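Local atomic coordinates of cysteine-rich repeat secretory protein 15 (Arabidopsis thaliana, PDB entry 6GRF), a protein that probably modulates cell-to-cell trafficking through plasmodesmata, carrying a tandem DUF26 ectodomain on the outside of the plant cell membrane. Residues Lys117-Leu122 / Tyr203-Tyr208; Thr152-Lys157 / Leu174-Cys179. One frame throughout, in Å; residues are numbered along the deposited sequence.

Contact 1: Lys117-Leu122 / Tyr203-Tyr208; sequences KPDTSL and YLAQCY
Gln-206 reaches across to the backbone of Lys-117 with its side-chain amide: NE2 lies 3.1 Å from Lys-117 O, and the N-H points nearly straight at it (161°). The carbonyl oxygen sits almost in the plane of the amide, whereas the nitrogen stands tilted out of the carbonyl plane of Lys-117. A bend at chi2 (-90°) brings the end of the glutamine up to this oxygen. Asp-173 OD2 also accepts from NE2, so two bonds fix the rotation of the amide.

Next along, the methyl of Ala-205 presses on Asp-119, its CB 3.4 Å from CG of the carboxylate and equally near the backbone O. Leu-204 packs against the backbone of Thr-120 and Ser-121; both of its methyls lie near Thr-120 O, and CD2 meets Leu-122 CD1 at 4.0 Å, the two leucine side chains crossing at about a right angle. Between the backbones, Ala-205 N gives a weak hydrogen bond to Ser-121 O (3.2 Å), an oxygen that Leu-204 CA also approaches with its C-H.

Leu-122 and Leu-204 form an antiparallel, non-hydrogen-bonded pair where the edge strand 122-127 starts beside strand 199-204, in the five-stranded antiparallel sheet of the second Gnk2-homologous (DUF26) domain. Residues 205 and 206 make the tight turn into strand 207-213, closed by Leu-204 N bonding to Cys-207 O at 2.8 Å.

The incoming loop is shaped by an Asx turn: Asp-119 OD1 accepts from Ser-121 N (3.1 Å), from the anti side and somewhat out of the carboxylate plane. Farther out, Thr-120 and Leu-204 both touch Glu-185 of helix 176-193, and Cys-207 is tied to that helix by its disulfide to Cys-182.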
# COMPACT_ATOMS: atom_id res chain seq x y z
N LYS A 117 8.37 0.07 11.56
CA LYS A 117 7.64 -0.56 12.67
C LYS A 117 6.49 -1.40 12.11
O LYS A 117 5.79 -0.95 11.20
CB LYS A 117 7.07 0.48 13.64
CG LYS A 117 8.09 1.24 14.49
CD LYS A 117 7.45 2.40 15.24
CE LYS A 117 8.34 3.02 16.29
NZ LYS A 117 9.48 3.75 15.68
N PRO A 118 6.26 -2.61 12.65
CA PRO A 118 5.15 -3.45 12.19
C PRO A 118 3.81 -2.76 12.48
O PRO A 118 3.66 -2.10 13.52
CB PRO A 118 5.25 -4.77 12.98
CG PRO A 118 6.35 -4.56 14.01
CD PRO A 118 7.01 -3.22 13.75
N ASP A 119 2.87 -2.90 11.55
CA ASP A 119 1.54 -2.34 11.65
C ASP A 119 0.62 -3.10 10.69
O ASP A 119 0.71 -2.97 9.45
CB ASP A 119 1.56 -0.84 11.34
CG ASP A 119 0.23 -0.15 11.59
OD1 ASP A 119 -0.75 -0.87 11.86
OD2 ASP A 119 0.20 1.09 11.53
N THR A 120 -0.29 -3.89 11.27
CA THR A 120 -1.16 -4.76 10.50
C THR A 120 -2.60 -4.23 10.50
O THR A 120 -3.51 -4.97 10.17
CB THR A 120 -1.12 -6.18 11.06
OG1 THR A 120 -1.71 -6.17 12.36
CG2 THR A 120 0.29 -6.74 11.17
N SER A 121 -2.82 -2.97 10.89
CA SER A 121 -4.19 -2.45 10.94
C SER A 121 -4.75 -2.42 9.52
O SER A 121 -4.02 -2.21 8.57
CB SER A 121 -4.29 -1.11 11.63
OG SER A 121 -3.12 -0.34 11.42
N LEU A 122 -6.06 -2.66 9.42
CA LEU A 122 -6.77 -2.67 8.16
C LEU A 122 -6.94 -1.24 7.64
O LEU A 122 -7.51 -0.40 8.31
CB LEU A 122 -8.14 -3.33 8.39
CG LEU A 122 -9.07 -3.32 7.18
CD1 LEU A 122 -8.40 -3.97 5.98
CD2 LEU A 122 -10.39 -4.02 7.51
N TYR A 203 -5.83 -4.31 2.12
CA TYR A 203 -4.69 -3.42 2.26
C TYR A 203 -4.50 -3.09 3.74
O TYR A 203 -5.40 -2.54 4.36
CB TYR A 203 -4.91 -2.14 1.45
CG TYR A 203 -5.00 -2.36 -0.03
CD1 TYR A 203 -3.89 -2.19 -0.84
CD2 TYR A 203 -6.19 -2.71 -0.63
CE1 TYR A 203 -3.95 -2.39 -2.20
CE2 TYR A 203 -6.28 -2.91 -2.00
CZ TYR A 203 -5.15 -2.76 -2.78
OH TYR A 203 -5.23 -2.95 -4.12
N LEU A 204 -3.35 -3.49 4.28
CA LEU A 204 -2.96 -3.12 5.62
C LEU A 204 -1.96 -1.97 5.53
O LEU A 204 -1.59 -1.56 4.44
CB LEU A 204 -2.36 -4.34 6.33
CG LEU A 204 -3.22 -5.60 6.29
CD1 LEU A 204 -2.61 -6.67 7.17
CD2 LEU A 204 -4.65 -5.29 6.72
N ALA A 205 -1.53 -1.46 6.69
CA ALA A 205 -0.63 -0.31 6.75
C ALA A 205 0.67 -0.56 5.97
O ALA A 205 1.15 0.35 5.30
CB ALA A 205 -0.34 0.03 8.20
N GLN A 206 1.21 -1.79 6.01
CA GLN A 206 2.57 -2.05 5.49
C GLN A 206 2.62 -3.17 4.42
O GLN A 206 3.71 -3.55 3.97
CB GLN A 206 3.49 -2.38 6.66
CG GLN A 206 3.69 -1.23 7.65
CD GLN A 206 4.87 -0.37 7.28
OE1 GLN A 206 5.06 -0.00 6.13
NE2 GLN A 206 5.71 -0.07 8.27
N CYS A 207 1.45 -3.67 3.99
CA CYS A 207 1.39 -4.72 2.96
C CYS A 207 -0.02 -4.79 2.39
O CYS A 207 -0.95 -4.17 2.93
CB CYS A 207 1.79 -6.08 3.52
SG CYS A 207 0.70 -6.72 4.82
N TYR A 208 -0.16 -5.52 1.28
CA TYR A 208 -1.48 -5.88 0.78
C TYR A 208 -1.43 -7.20 -0.00
O TYR A 208 -0.37 -7.70 -0.37
CB TYR A 208 -2.07 -4.76 -0.08
CG TYR A 208 -1.43 -4.53 -1.42
CD1 TYR A 208 -0.41 -3.61 -1.59
CD2 TYR A 208 -1.90 -5.19 -2.55
CE1 TYR A 208 0.14 -3.36 -2.84
CE2 TYR A 208 -1.35 -4.96 -3.81
CZ TYR A 208 -0.33 -4.04 -3.95
OH TYR A 208 0.21 -3.81 -5.19

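Contact 2: Thr152-Lys157 / Leu174-Cys179; sequences TQLGYK and LSPSDC
With chi1 at 171°, Cys-179 places its SG opposite its own backbone N and beside the 152-157 loop, where the sulfur lies alongside two successive carbonyls, 3.4 Å from Gln-153 O and 3.7 Å from Thr-152 O. Gln-153 sets CG opposite its carbonyl carbon (chi1 -73°), and beyond CG the chain runs out extended; its CB meets Pro-176 CB at 4.1 Å, and the side chain also touches Thr-180, one turn on in the helix.

Gln-153 O is the point on which the contact turns. Cys-179 CB packs against it at 3.3 Å, and Pro-176 CA directs its C-H at the same oxygen along a fairly straight line (3.4 Å, 162° at the hydrogen). A water molecule donates to Gln-153 O, its own oxygen 2.7 Å from that atom. The same water donates again to Leu-174 O, bridging the loop to the residues ahead of the helix. Leu-154 CD2 only just touches the proline ring, at CG.

The 174-179 segment is the start of helix 176-193, which packs on the antiparallel sheet of the second DUF26 domain; the loop leads from helix 136-149 into the edge strand 156-161. Ser-175 is the N-cap: its OG accepts from Asp-178 N at 3.3 Å, while Cys-179 N bonds to Ser-175 O in the first turn. Pro-176 directly follows the cap, a place where its lack of an N-H costs the helix no bond.

The sulfur of Cys-179 is also bonded to Cys-170, at the end of strand 164-170, and Gly-155 has a backbone hydrogen bond with that same Cys-170. The loop turns at Gly-155 on a positive phi, a conformation favouring glycine. At the start of the loop, Thr-152 OG1 hydrogen-bonds to Leu-149 O.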
# COMPACT_ATOMS: atom_id res chain seq x y z
N THR A 152 5.94 -14.83 1.10
CA THR A 152 6.73 -13.70 0.70
C THR A 152 7.47 -13.12 1.92
O THR A 152 6.90 -13.04 3.02
CB THR A 152 5.80 -12.69 0.02
OG1 THR A 152 5.14 -13.46 -0.98
CG2 THR A 152 6.52 -11.49 -0.55
N GLN A 153 8.75 -12.78 1.71
CA GLN A 153 9.63 -12.17 2.73
C GLN A 153 10.06 -10.76 2.29
O GLN A 153 10.18 -9.86 3.12
CB GLN A 153 10.85 -13.07 2.97
CG GLN A 153 10.52 -14.33 3.74
CD GLN A 153 11.70 -15.26 3.90
OE1 GLN A 153 12.86 -14.89 3.70
NE2 GLN A 153 11.43 -16.49 4.26
N LEU A 154 10.30 -10.59 0.99
CA LEU A 154 10.69 -9.32 0.36
C LEU A 154 9.86 -9.12 -0.90
O LEU A 154 9.61 -10.07 -1.63
CB LEU A 154 12.16 -9.36 -0.06
CG LEU A 154 13.18 -9.64 1.03
CD1 LEU A 154 14.48 -10.14 0.42
CD2 LEU A 154 13.41 -8.40 1.88
N GLY A 155 9.50 -7.87 -1.18
CA GLY A 155 8.94 -7.49 -2.46
C GLY A 155 7.54 -8.05 -2.66
O GLY A 155 6.67 -7.86 -1.82
N TYR A 156 7.35 -8.76 -3.79
CA TYR A 156 6.05 -9.14 -4.25
C TYR A 156 6.08 -10.63 -4.60
O TYR A 156 7.16 -11.22 -4.78
CB TYR A 156 5.64 -8.28 -5.45
CG TYR A 156 6.28 -8.68 -6.76
CD1 TYR A 156 7.58 -8.29 -7.08
CD2 TYR A 156 5.62 -9.48 -7.67
CE1 TYR A 156 8.18 -8.66 -8.27
CE2 TYR A 156 6.21 -9.86 -8.87
CZ TYR A 156 7.49 -9.45 -9.17
OH TYR A 156 8.08 -9.83 -10.34
N LYS A 157 4.89 -11.22 -4.68
CA LYS A 157 4.68 -12.57 -5.20
C LYS A 157 3.44 -12.54 -6.09
O LYS A 157 2.45 -11.92 -5.74
CB LYS A 157 4.52 -13.57 -4.05
CG LYS A 157 4.35 -15.04 -4.44
CD LYS A 157 5.67 -15.75 -4.65
CE LYS A 157 5.55 -17.24 -4.87
NZ LYS A 157 4.81 -17.53 -6.12
N LEU A 174 9.73 -2.89 5.78
CA LEU A 174 9.55 -4.03 6.69
C LEU A 174 10.73 -5.01 6.58
O LEU A 174 11.23 -5.27 5.51
CB LEU A 174 8.26 -4.77 6.31
CG LEU A 174 6.94 -4.10 6.66
CD1 LEU A 174 5.81 -5.09 6.47
CD2 LEU A 174 6.94 -3.57 8.09
N SER A 175 11.10 -5.59 7.72
CA SER A 175 11.99 -6.72 7.77
C SER A 175 11.28 -7.94 7.18
O SER A 175 10.05 -7.95 7.13
CB SER A 175 12.44 -7.00 9.18
OG SER A 175 11.38 -7.55 9.94
N PRO A 176 12.02 -8.98 6.73
CA PRO A 176 11.43 -10.24 6.28
C PRO A 176 10.41 -10.87 7.25
O PRO A 176 9.33 -11.29 6.82
CB PRO A 176 12.64 -11.18 6.17
CG PRO A 176 13.78 -10.25 5.83
CD PRO A 176 13.49 -8.98 6.60
N SER A 177 10.77 -10.96 8.53
CA SER A 177 9.90 -11.54 9.55
C SER A 177 8.59 -10.75 9.62
O SER A 177 7.50 -11.33 9.70
CB SER A 177 10.60 -11.56 10.88
OG SER A 177 11.89 -12.13 10.76
N ASP A 178 8.72 -9.41 9.59
CA ASP A 178 7.57 -8.53 9.73
C ASP A 178 6.71 -8.58 8.46
O ASP A 178 5.51 -8.46 8.54
CB ASP A 178 8.00 -7.10 10.08
CG ASP A 178 8.41 -6.91 11.53
OD1 ASP A 178 8.00 -7.72 12.39
OD2 ASP A 178 9.14 -5.93 11.79
N CYS A 179 7.33 -8.71 7.29
CA CYS A 179 6.62 -8.88 6.03
C CYS A 179 5.76 -10.16 6.08
O CYS A 179 4.57 -10.10 5.77
CB CYS A 179 7.58 -8.91 4.85
SG CYS A 179 6.79 -9.37 3.28
O HOH W 1 10.34 -7.20 3.20

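How the contacts relate
Contact 2 is nested, along the chain, inside the loop that contact 1 closes, and both reach the five-stranded sheet of the second DUF26 domain. Contact 2 includes the start of helix 176-193, which contact 1 reaches through side chains and a disulfide. They serve opposite edges of the sheet: contact 1 the entry to strand 122-127, contact 2 the entry to strand 156-161. Both are partly buried; contact 1, nearer the chain's centre, has one good and one weak direct hydrogen bond and leucine packing, whereas contact 2 relies on a water bridge, C-H...O approach and a half-cystine. They meet at Gln-206 CB and Leu-174 CD1, 3.6 Å apart, and where Pro-118 packs on Asp-178.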